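Local structure of endosialidase (Enterobacteria phage phi92, 4HIZ) at residues P400-F411 / G475-Y486; G108-W116 / V144-G152. The protein cleaves polymers of sialic acid internally, acting as an endosialidase on alpha-2,8 and alpha-2,9 linkages, as a trimeric phage protein. All coordinates share one frame; numbering follows the deposited sequence.

Contact 1. Residues P400-F411 / G475-Y486; sequences PFAKVGDYLYIF and GSVCVKDGWLYY. With NA (sodium ion), chain B; EDO (1,2-ethanediol), chain L; EDO (1,2-ethanediol), chain R.
Gly475 and Ser476 open the contact under the ring of Pro400, whose CB lies 3.7 Å from Ser476 CA; having no side chain, Gly475 lets the Tyr486 ring come close to its CA. Val477 spreads both branches toward 400-411: CG1 meets Ala402 CB at 3.6 Å, while CG2, anti to its own carbonyl carbon, reaches Phe411 CD1. Its carbonyl oxygen binds the sodium ion at 2.7 Å and takes a hydrogen bond from a water that also donates to Phe401 O, a polar link between two strands that share no direct hydrogen bond. Val479 adds CG2 to the small methyl of Ala402. Beyond the type II' turn from Lys480 to Trp483, Leu484 forks: CD1 touches Tyr409 CB and Ala402 CB, and CD2 lies 3.5 Å from Phe411 CZ. The Tyr486 and Phe411 rings are nearly parallel (21°) but displaced until they barely overlap, and each CB makes a CH-pi contact on the other's face: Phe411 CB over the Tyr486 centre, 3.5 Å from its centroid, Tyr486 CB nearer the Phe411 rim. Tyr486 OH is held by Thr413. Two hairpins thus pack through their apolar faces, with strand 435-442 beside 407-413 and strand 516-523 beside 483-490.

Contact 2. Residues G108-W116 / V144-G152; sequences GVQNLHVAW and VNYHCMSMG. With FRU (beta-D-fructofuranose), chain G; EDO (1,2-ethanediol), chain P.
Val109 and Asn145 are backbone neighbours, their CA atoms 5.8 Å apart, where the type II turn from Val109 to Leu112 meets the start of strand 144-154; farther along, Val114 lies nearest His147, and the chain bends at Met149. Asn145 makes the polar link. Its chi1 of -165° swings CG away from the backbone N and carries the amide into the turn, where ND2 gives its two hydrogens to two carbonyls. The bond to Val109 O, 2.8 Å long, is nearly straight at 174° and lies in the amide plane; the one to Leu112 O, 2.9 Å, is more bent but falls on a lone pair in the carbonyl plane. Through these two bonds the asparagine grips the turn at both ends. Val109 O also accepts from Leu112 N, the bond that closes the turn. Asn145 OD1 accepts from the backbone N of His136 and, weakly, from Tyr146 N, which fixes the rotation of the amide. An asparagine suits this place because it donates and accepts at once.

Apolar side chains carry the rest of the contact. Val109 CG1 and Leu112 CD2 each come to 3.4 Å from Tyr146 O, a buried carbonyl with no hydrogen-bonding partner. Val109 CG1 also touches His147 CB, while the imidazole is held by Glu163 at ND1. Val114 packs CG2 on Cys148 CB at 3.9 Å, and its CG1 meets Met151 CE tip to tip, the flexible thioether bending at its last torsion (-72°) to get there.

Tyr146 directs its ring away from this packing, and its OH lies 2.6 Å from O4 of the fructose unit, which Glu176 and Asp138 also bind. The arrangement is that of two adjoining antiparallel sheets of a sialidase-type beta-propeller, packed together behind a glycan pocket.

Overall arrangement
Both contacts belong to the catalytic beta-propeller, and both segments of contact 2 precede those of contact 1 in the sequence. Their centres lie 24 Å apart, with about 7 Å between nearest atoms, so they do not touch. They share no sheet. Contact 2 joins the sheet of strand 113-119 to that of 144-154, whereas contact 1 joins the sheet holding 401-404 and 407-413 to that of 473-480 and 483-490. Each is therefore a seam between two different sheets of the propeller. The sodium ion, bound by Val477 in contact 1 and by Thr90 just ahead of strand 91-93, lies between a sheet of contact 1 and the sheet of 113-119 in contact 2, where Tyr146 lines a glycan pocket.

Contact 1. Residues P400-F411 / G475-Y486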
loop_
_atom_site.group_PDB
_atom_site.type_symbol
_atom_site.label_atom_id
_atom_site.label_comp_id
_atom_site.label_asym_id
_atom_site.label_seq_id
_atom_site.Cartn_x
_atom_site.Cartn_y
_atom_site.Cartn_z
ATOM N N PRO A 400 -26.642 -17.009 8.685
ATOM C CA PRO A 400 -26.463 -17.448 7.289
ATOM C C PRO A 400 -25.936 -18.870 7.229
ATOM O O PRO A 400 -25.342 -19.416 8.194
ATOM C CB PRO A 400 -25.462 -16.430 6.716
ATOM C CG PRO A 400 -24.590 -16.118 7.934
ATOM C CD PRO A 400 -25.632 -16.010 9.090
ATOM N N PHE A 401 -26.162 -19.513 6.089
ATOM C CA PHE A 401 -25.900 -20.939 6.036
ATOM C C PHE A 401 -25.776 -21.398 4.600
ATOM O O PHE A 401 -26.188 -20.686 3.665
ATOM C CB PHE A 401 -27.036 -21.728 6.722
ATOM C CG PHE A 401 -28.367 -21.592 6.026
ATOM C CD1 PHE A 401 -29.217 -20.525 6.349
ATOM C CD2 PHE A 401 -28.766 -22.519 5.051
ATOM C CE1 PHE A 401 -30.467 -20.377 5.707
ATOM C CE2 PHE A 401 -30.032 -22.370 4.418
ATOM C CZ PHE A 401 -30.849 -21.300 4.735
ATOM N N ALA A 402 -25.199 -22.582 4.426
ATOM C CA ALA A 402 -25.307 -23.289 3.144
ATOM C C ALA A 402 -25.635 -24.756 3.397
ATOM O O ALA A 402 -25.361 -25.270 4.489
ATOM C CB ALA A 402 -23.936 -23.202 2.398
ATOM N N LYS A 403 -26.201 -25.435 2.391
ATOM C CA LYS A 403 -26.463 -26.875 2.492
ATOM C C LYS A 403 -25.344 -27.615 1.771
ATOM O O LYS A 403 -25.033 -27.313 0.606
ATOM C CB LYS A 403 -27.812 -27.249 1.846
ATOM C CG LYS A 403 -28.149 -28.713 2.030
ATOM C CD LYS A 403 -29.628 -28.951 1.621
ATOM C CE LYS A 403 -30.040 -30.384 1.873
ATOM N NZ LYS A 403 -29.384 -31.276 0.849
ATOM N N VAL A 404 -24.711 -28.557 2.468
ATOM C CA VAL A 404 -23.662 -29.374 1.853
ATOM C C VAL A 404 -24.048 -30.811 2.167
ATOM O O VAL A 404 -24.058 -31.222 3.321
ATOM C CB VAL A 404 -22.273 -29.058 2.443
ATOM C CG1 VAL A 404 -21.198 -29.925 1.780
ATOM C CG2 VAL A 404 -21.923 -27.578 2.266
ATOM N N GLY A 405 -24.404 -31.569 1.142
ATOM C CA GLY A 405 -24.949 -32.894 1.365
ATOM C C GLY A 405 -26.188 -32.805 2.234
ATOM O O GLY A 405 -27.068 -31.965 2.006
ATOM N N ASP A 406 -26.239 -33.651 3.256
ATOM C CA ASP A 406 -27.418 -33.764 4.094
ATOM C C ASP A 406 -27.541 -32.640 5.124
ATOM O O ASP A 406 -28.542 -32.576 5.843
ATOM C CB ASP A 406 -27.396 -35.093 4.850
ATOM C CG ASP A 406 -27.667 -36.308 3.954
ATOM O OD1 ASP A 406 -28.188 -36.159 2.821
ATOM O OD2 ASP A 406 -27.382 -37.436 4.415
ATOM N N TYR A 407 -26.534 -31.777 5.208
ATOM C CA TYR A 407 -26.440 -30.842 6.326
ATOM C C TYR A 407 -26.530 -29.385 5.947
ATOM O O TYR A 407 -26.030 -28.963 4.908
ATOM C CB TYR A 407 -25.078 -31.025 7.028
ATOM C CG TYR A 407 -24.939 -32.382 7.642
ATOM C CD1 TYR A 407 -25.375 -32.627 8.945
ATOM C CD2 TYR A 407 -24.351 -33.427 6.929
ATOM C CE1 TYR A 407 -25.229 -33.888 9.524
ATOM C CE2 TYR A 407 -24.204 -34.685 7.491
ATOM C CZ TYR A 407 -24.657 -34.914 8.777
ATOM O OH TYR A 407 -24.502 -36.175 9.309
ATOM N N LEU A 408 -27.121 -28.601 6.835
ATOM C CA LEU A 408 -26.959 -27.157 6.782
ATOM C C LEU A 408 -25.816 -26.804 7.709
ATOM O O LEU A 408 -25.806 -27.222 8.881
ATOM C CB LEU A 408 -28.223 -26.445 7.308
ATOM C CG LEU A 408 -29.512 -26.701 6.498
ATOM C CD1 LEU A 408 -30.603 -25.765 6.995
ATOM C CD2 LEU A 408 -29.276 -26.474 5.016
ATOM N N TYR A 409 -24.866 -26.029 7.197
ATOM C CA TYR A 409 -23.796 -25.433 8.027
ATOM C C TYR A 409 -24.244 -24.010 8.324
ATOM O O TYR A 409 -24.344 -23.179 7.402
ATOM C CB TYR A 409 -22.472 -25.401 7.267
ATOM C CG TYR A 409 -21.765 -26.714 7.143
ATOM C CD1 TYR A 409 -22.178 -27.666 6.228
ATOM C CD2 TYR A 409 -20.634 -26.980 7.897
ATOM C CE1 TYR A 409 -21.489 -28.855 6.100
ATOM C CE2 TYR A 409 -19.958 -28.155 7.768
ATOM C CZ TYR A 409 -20.383 -29.088 6.864
ATOM O OH TYR A 409 -19.700 -30.278 6.726
ATOM N N ILE A 410 -24.548 -23.744 9.604
ATOM C CA ILE A 410 -25.176 -22.495 10.035
ATOM C C ILE A 410 -24.231 -21.738 10.972
ATOM O O ILE A 410 -23.714 -22.346 11.901
ATOM C CB ILE A 410 -26.508 -22.779 10.780
ATOM C CG1 ILE A 410 -27.436 -23.579 9.854
ATOM C CG2 ILE A 410 -27.161 -21.459 11.201
ATOM C CD1 ILE A 410 -28.721 -24.064 10.546
ATOM N N PHE A 411 -24.052 -20.440 10.727
ATOM C CA PHE A 411 -23.058 -19.626 11.440
ATOM C C PHE A 411 -23.741 -18.443 12.107
ATOM O O PHE A 411 -24.698 -17.878 11.579
ATOM C CB PHE A 411 -22.014 -19.072 10.453
ATOM C CG PHE A 411 -21.148 -20.127 9.820
ATOM C CD1 PHE A 411 -21.636 -20.907 8.754
ATOM C CD2 PHE A 411 -19.893 -20.385 10.310
ATOM C CE1 PHE A 411 -20.846 -21.880 8.171
ATOM C CE2 PHE A 411 -19.066 -21.367 9.709
ATOM C CZ PHE A 411 -19.530 -22.111 8.645
ATOM N N GLY A 475 -23.205 -11.416 8.915
ATOM C CA GLY A 475 -22.421 -12.022 7.833
ATOM C C GLY A 475 -23.250 -12.781 6.801
ATOM O O GLY A 475 -24.471 -12.622 6.682
ATOM N N SER A 476 -22.528 -13.584 6.027
ATOM C CA SER A 476 -23.138 -14.222 4.854
ATOM C C SER A 476 -22.308 -15.450 4.514
ATOM O O SER A 476 -21.093 -15.492 4.809
ATOM C CB SER A 476 -23.101 -13.189 3.734
ATOM O OG SER A 476 -23.709 -13.684 2.556
ATOM N N VAL A 477 -22.938 -16.462 3.907
ATOM C CA VAL A 477 -22.222 -17.703 3.561
ATOM C C VAL A 477 -22.313 -17.983 2.086
ATOM O O VAL A 477 -23.402 -17.879 1.482
ATOM C CB VAL A 477 -22.819 -18.906 4.351
ATOM C CG1 VAL A 477 -22.279 -20.279 3.819
ATOM C CG2 VAL A 477 -22.528 -18.708 5.891
ATOM N N CYS A 478 -21.183 -18.384 1.493
ATOM C CA CYS A 478 -21.249 -18.872 0.114
ATOM C C CYS A 478 -20.278 -20.043 -0.051
ATOM O O CYS A 478 -19.510 -20.365 0.867
ATOM C CB CYS A 478 -20.914 -17.746 -0.890
ATOM S SG CYS A 478 -19.232 -17.065 -0.660
ATOM N N VAL A 479 -20.322 -20.701 -1.215
ATOM C CA VAL A 479 -19.516 -21.904 -1.408
ATOM C C VAL A 479 -18.877 -21.869 -2.765
ATOM O O VAL A 479 -19.519 -21.484 -3.760
ATOM C CB VAL A 479 -20.437 -23.174 -1.313
ATOM C CG1 VAL A 479 -19.723 -24.462 -1.775
ATOM C CG2 VAL A 479 -20.923 -23.349 0.132
ATOM N N LYS A 480 -17.621 -22.304 -2.832
ATOM C CA LYS A 480 -16.969 -22.527 -4.132
ATOM C C LYS A 480 -16.274 -23.866 -4.103
ATOM O O LYS A 480 -15.349 -24.064 -3.349
ATOM C CB LYS A 480 -15.974 -21.419 -4.490
ATOM C CG LYS A 480 -15.269 -21.695 -5.859
ATOM C CD LYS A 480 -14.245 -20.629 -6.231
ATOM C CE LYS A 480 -13.517 -20.989 -7.546
ATOM N NZ LYS A 480 -12.684 -22.190 -7.373
ATOM N N ASP A 481 -16.757 -24.805 -4.915
ATOM C CA ASP A 481 -16.167 -26.142 -4.983
ATOM C C ASP A 481 -16.055 -26.764 -3.590
ATOM O O ASP A 481 -17.055 -26.847 -2.856
ATOM C CB ASP A 481 -14.809 -26.099 -5.746
ATOM C CG ASP A 481 -14.977 -25.581 -7.190
ATOM O OD1 ASP A 481 -15.797 -26.163 -7.936
ATOM O OD2 ASP A 481 -14.329 -24.572 -7.579
ATOM N N GLY A 482 -14.839 -27.109 -3.196
ATOM C CA GLY A 482 -14.617 -27.770 -1.917
ATOM C C GLY A 482 -14.419 -26.893 -0.703
ATOM O O GLY A 482 -14.022 -27.396 0.344
ATOM N N TRP A 483 -14.720 -25.604 -0.832
ATOM C CA TRP A 483 -14.581 -24.684 0.280
ATOM C C TRP A 483 -15.880 -23.925 0.535
ATOM O O TRP A 483 -16.571 -23.491 -0.399
ATOM C CB TRP A 483 -13.513 -23.627 -0.051
ATOM C CG TRP A 483 -12.089 -24.064 -0.137
ATOM C CD1 TRP A 483 -11.291 -24.043 -1.257
ATOM C CD2 TRP A 483 -11.270 -24.513 0.944
ATOM N NE1 TRP A 483 -10.009 -24.445 -0.919
ATOM C CE2 TRP A 483 -9.982 -24.767 0.421
ATOM C CE3 TRP A 483 -11.517 -24.763 2.306
ATOM C CZ2 TRP A 483 -8.923 -25.224 1.229
ATOM C CZ3 TRP A 483 -10.464 -25.225 3.116
ATOM C CH2 TRP A 483 -9.181 -25.452 2.567
ATOM N N LEU A 484 -16.224 -23.773 1.806
ATOM C CA LEU A 484 -17.365 -22.947 2.215
ATOM C C LEU A 484 -16.779 -21.686 2.899
ATOM O O LEU A 484 -15.745 -21.771 3.558
ATOM C CB LEU A 484 -18.207 -23.766 3.196
ATOM C CG LEU A 484 -19.345 -22.992 3.895
ATOM C CD1 LEU A 484 -20.526 -23.962 4.212
ATOM C CD2 LEU A 484 -18.881 -22.293 5.184
ATOM N N TYR A 485 -17.419 -20.533 2.718
ATOM C CA TYR A 485 -16.942 -19.262 3.272
ATOM C C TYR A 485 -18.039 -18.635 4.129
ATOM O O TYR A 485 -19.149 -18.392 3.644
ATOM C CB TYR A 485 -16.597 -18.273 2.158
ATOM C CG TYR A 485 -15.568 -18.856 1.203
ATOM C CD1 TYR A 485 -15.971 -19.674 0.134
ATOM C CD2 TYR A 485 -14.202 -18.601 1.356
ATOM C CE1 TYR A 485 -15.059 -20.251 -0.740
ATOM C CE2 TYR A 485 -13.295 -19.157 0.480
ATOM C CZ TYR A 485 -13.716 -19.965 -0.549
ATOM O OH TYR A 485 -12.778 -20.537 -1.416
ATOM N N TYR A 486 -17.714 -18.380 5.396
ATOM C CA TYR A 486 -18.561 -17.505 6.216
ATOM C C TYR A 486 -17.841 -16.175 6.243
ATOM O O TYR A 486 -16.721 -16.085 6.777
ATOM C CB TYR A 486 -18.725 -18.084 7.622
ATOM C CG TYR A 486 -19.379 -17.152 8.665
ATOM C CD1 TYR A 486 -20.541 -16.454 8.377
ATOM C CD2 TYR A 486 -18.815 -16.978 9.938
ATOM C CE1 TYR A 486 -21.167 -15.661 9.306
ATOM C CE2 TYR A 486 -19.416 -16.171 10.899
ATOM C CZ TYR A 486 -20.598 -15.507 10.567
ATOM O OH TYR A 486 -21.202 -14.699 11.501
HETATM NA NA NA B . -24.588 -16.776 -0.653
HETATM C C1 EDO L . -22.592 -19.595 -5.090
HETATM O O1 EDO L . -23.089 -18.266 -4.958
HETATM C C2 EDO L . -23.032 -20.521 -3.954
HETATM O O2 EDO L . -22.708 -19.932 -2.710
HETATM C C1 EDO R . -17.771 -21.623 -9.451
HETATM O O1 EDO R . -17.865 -20.547 -10.381
HETATM C C2 EDO R . -16.369 -22.204 -9.392
HETATM O O2 EDO R . -16.481 -23.593 -9.082
HETATM O O HOH W 1 -25.223 -20.030 1.095
HETATM O O HOH W 2 -25.980 -18.222 -2.672
#

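Contact 2. Residues G108-W116 / V144-G152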
loop_
_atom_site.group_PDB
_atom_site.type_symbol
_atom_site.label_atom_id
_atom_site.label_comp_id
_atom_site.label_asym_id
_atom_site.label_seq_id
_atom_site.Cartn_x
_atom_site.Cartn_y
_atom_site.Cartn_z
ATOM N N GLY A 108 -25.736 3.587 9.957
ATOM C CA GLY A 108 -26.616 4.530 9.300
ATOM C C GLY A 108 -26.081 4.688 7.891
ATOM O O GLY A 108 -25.020 4.110 7.552
ATOM N N VAL A 109 -26.778 5.457 7.048
ATOM C CA VAL A 109 -26.330 5.550 5.655
ATOM C C VAL A 109 -25.522 6.811 5.331
ATOM O O VAL A 109 -25.304 7.125 4.155
ATOM C CB VAL A 109 -27.521 5.371 4.657
ATOM C CG1 VAL A 109 -28.068 3.945 4.774
ATOM C CG2 VAL A 109 -28.678 6.425 4.924
ATOM N N GLN A 110 -25.118 7.557 6.369
ATOM C CA GLN A 110 -24.246 8.713 6.146
ATOM C C GLN A 110 -22.998 8.291 5.341
ATOM O O GLN A 110 -22.307 7.316 5.720
ATOM C CB GLN A 110 -23.740 9.273 7.472
ATOM C CG GLN A 110 -24.741 10.202 8.164
ATOM C CD GLN A 110 -25.895 9.458 8.823
ATOM O OE1 GLN A 110 -25.891 8.229 8.956
ATOM N NE2 GLN A 110 -26.891 10.225 9.283
ATOM N N ASN A 111 -22.715 9.026 4.262
ATOM C CA ASN A 111 -21.476 8.834 3.454
ATOM C C ASN A 111 -21.250 7.419 2.945
ATOM O O ASN A 111 -20.130 7.046 2.578
ATOM C CB ASN A 111 -20.264 9.277 4.289
ATOM C CG ASN A 111 -20.196 10.788 4.424
ATOM O OD1 ASN A 111 -20.352 11.504 3.441
ATOM N ND2 ASN A 111 -20.017 11.279 5.634
ATOM N N LEU A 112 -22.310 6.624 2.888
ATOM C CA LEU A 112 -22.155 5.186 2.676
ATOM C C LEU A 112 -22.228 4.780 1.182
ATOM O O LEU A 112 -23.053 5.302 0.424
ATOM C CB LEU A 112 -23.243 4.446 3.480
ATOM C CG LEU A 112 -23.305 2.923 3.429
ATOM C CD1 LEU A 112 -23.887 2.436 4.758
ATOM C CD2 LEU A 112 -24.203 2.439 2.269
ATOM N N HIS A 113 -21.372 3.834 0.768
ATOM C CA HIS A 113 -21.512 3.153 -0.529
ATOM C C HIS A 113 -21.822 1.679 -0.345
ATOM O O HIS A 113 -21.227 1.019 0.529
ATOM C CB HIS A 113 -20.154 3.229 -1.304
ATOM C CG HIS A 113 -19.806 4.595 -1.784
ATOM N ND1 HIS A 113 -20.284 5.117 -2.969
ATOM C CD2 HIS A 113 -18.988 5.543 -1.259
ATOM C CE1 HIS A 113 -19.763 6.319 -3.166
ATOM N NE2 HIS A 113 -18.975 6.602 -2.144
ATOM N N VAL A 114 -22.708 1.118 -1.189
ATOM C CA VAL A 114 -22.753 -0.338 -1.333
ATOM C C VAL A 114 -21.516 -0.714 -2.147
ATOM O O VAL A 114 -21.202 -0.034 -3.103
ATOM C CB VAL A 114 -24.046 -0.761 -2.051
ATOM C CG1 VAL A 114 -24.093 -2.287 -2.197
ATOM C CG2 VAL A 114 -25.267 -0.248 -1.229
ATOM N N ALA A 115 -20.795 -1.744 -1.733
ATOM C CA ALA A 115 -19.480 -2.012 -2.348
ATOM C C ALA A 115 -19.240 -3.495 -2.395
ATOM O O ALA A 115 -20.000 -4.267 -1.842
ATOM C CB ALA A 115 -18.409 -1.359 -1.426
ATOM N N TRP A 116 -18.154 -3.930 -3.021
ATOM C CA TRP A 116 -17.729 -5.307 -2.781
ATOM C C TRP A 116 -16.220 -5.394 -2.807
ATOM O O TRP A 116 -15.539 -4.483 -3.302
ATOM C CB TRP A 116 -18.339 -6.315 -3.777
ATOM C CG TRP A 116 -18.042 -6.118 -5.283
ATOM C CD1 TRP A 116 -16.886 -5.636 -5.877
ATOM C CD2 TRP A 116 -18.927 -6.468 -6.350
ATOM N NE1 TRP A 116 -17.012 -5.663 -7.259
ATOM C CE2 TRP A 116 -18.274 -6.140 -7.570
ATOM C CE3 TRP A 116 -20.229 -6.991 -6.386
ATOM C CZ2 TRP A 116 -18.876 -6.354 -8.811
ATOM C CZ3 TRP A 116 -20.829 -7.205 -7.629
ATOM C CH2 TRP A 116 -20.156 -6.876 -8.816
ATOM N N VAL A 144 -31.323 11.454 1.976
ATOM C CA VAL A 144 -31.451 10.015 1.889
ATOM C C VAL A 144 -30.172 9.439 1.267
ATOM O O VAL A 144 -29.386 10.165 0.634
ATOM C CB VAL A 144 -32.613 9.578 0.951
ATOM C CG1 VAL A 144 -33.969 9.992 1.581
ATOM C CG2 VAL A 144 -32.468 10.184 -0.461
ATOM N N ASN A 145 -29.965 8.145 1.451
ATOM C CA ASN A 145 -28.839 7.487 0.752
ATOM C C ASN A 145 -29.131 5.998 0.575
ATOM O O ASN A 145 -30.092 5.458 1.167
ATOM C CB ASN A 145 -27.506 7.719 1.507
ATOM C CG ASN A 145 -26.286 7.381 0.650
ATOM O OD1 ASN A 145 -26.320 7.444 -0.586
ATOM N ND2 ASN A 145 -25.207 7.036 1.312
ATOM N N TYR A 146 -28.287 5.309 -0.199
ATOM C CA TYR A 146 -28.546 3.916 -0.524
ATOM C C TYR A 146 -28.144 2.932 0.591
ATOM O O TYR A 146 -27.430 3.314 1.530
ATOM C CB TYR A 146 -27.826 3.580 -1.804
ATOM C CG TYR A 146 -28.335 4.278 -3.040
ATOM C CD1 TYR A 146 -29.684 4.152 -3.445
ATOM C CD2 TYR A 146 -27.466 5.026 -3.832
ATOM C CE1 TYR A 146 -30.134 4.751 -4.617
ATOM C CE2 TYR A 146 -27.906 5.638 -5.017
ATOM C CZ TYR A 146 -29.232 5.482 -5.409
ATOM O OH TYR A 146 -29.660 6.079 -6.580
ATOM N N HIS A 147 -28.596 1.679 0.471
ATOM C CA HIS A 147 -28.364 0.639 1.472
ATOM C C HIS A 147 -28.751 -0.686 0.800
ATOM O O HIS A 147 -29.616 -0.725 -0.068
ATOM C CB HIS A 147 -29.312 0.936 2.658
ATOM C CG HIS A 147 -29.218 -0.015 3.807
ATOM N ND1 HIS A 147 -30.005 -1.147 3.920
ATOM C CD2 HIS A 147 -28.493 0.057 4.950
ATOM C CE1 HIS A 147 -29.736 -1.750 5.067
ATOM N NE2 HIS A 147 -28.821 -1.038 5.710
ATOM N N CYS A 148 -28.097 -1.781 1.169
ATOM C CA CYS A 148 -28.447 -3.054 0.567
ATOM C C CYS A 148 -28.071 -4.205 1.462
ATOM O O CYS A 148 -26.920 -4.258 1.957
ATOM C CB CYS A 148 -27.709 -3.199 -0.786
ATOM S SG CYS A 148 -28.038 -4.773 -1.674
ATOM N N MET A 149 -29.003 -5.133 1.657
ATOM C CA MET A 149 -28.722 -6.417 2.295
ATOM C C MET A 149 -29.205 -7.617 1.467
ATOM O O MET A 149 -29.179 -8.756 1.952
ATOM C CB MET A 149 -29.300 -6.471 3.718
ATOM C CG MET A 149 -28.565 -5.509 4.687
ATOM S SD MET A 149 -29.326 -5.617 6.304
ATOM C CE MET A 149 -28.160 -4.593 7.225
ATOM N N SER A 150 -29.644 -7.382 0.226
ATOM C CA SER A 150 -30.096 -8.491 -0.618
ATOM C C SER A 150 -29.455 -8.312 -1.984
ATOM O O SER A 150 -29.709 -7.295 -2.655
ATOM C CB SER A 150 -31.637 -8.439 -0.769
ATOM O OG SER A 150 -32.049 -9.522 -1.598
ATOM N N MET A 151 -28.634 -9.288 -2.395
ATOM C CA MET A 151 -27.974 -9.255 -3.697
ATOM C C MET A 151 -27.588 -10.675 -4.089
ATOM O O MET A 151 -27.286 -11.514 -3.220
ATOM C CB MET A 151 -26.660 -8.439 -3.565
ATOM C CG MET A 151 -25.899 -8.246 -4.902
ATOM S SD MET A 151 -24.379 -7.253 -4.675
ATOM C CE MET A 151 -25.074 -5.613 -4.406
ATOM N N GLY A 152 -27.578 -10.943 -5.391
ATOM C CA GLY A 152 -27.108 -12.235 -5.882
ATOM C C GLY A 152 -27.214 -12.294 -7.393
ATOM O O GLY A 152 -27.419 -11.278 -8.070
HETATM C C1 FRU G . -34.171 9.422 -8.192
HETATM C C2 FRU G . -33.634 8.117 -8.574
HETATM C C3 FRU G . -33.486 7.004 -7.677
HETATM C C4 FRU G . -32.721 6.015 -8.465
HETATM C C5 FRU G . -31.885 6.907 -9.335
HETATM C C6 FRU G . -31.277 6.255 -10.568
HETATM O O1 FRU G . -33.021 10.006 -7.611
HETATM O O2 FRU G . -34.879 7.595 -9.206
HETATM O O3 FRU G . -34.672 6.517 -7.000
HETATM O O4 FRU G . -31.914 5.178 -7.577
HETATM O O5 FRU G . -32.738 8.013 -9.713
HETATM O O6 FRU G . -32.281 5.994 -11.498
HETATM C C1 EDO P . -26.818 -1.099 8.315
HETATM O O1 EDO P . -28.241 -1.190 8.406
HETATM C C2 EDO P . -26.418 0.289 8.771
HETATM O O2 EDO P . -27.111 0.497 10.010
#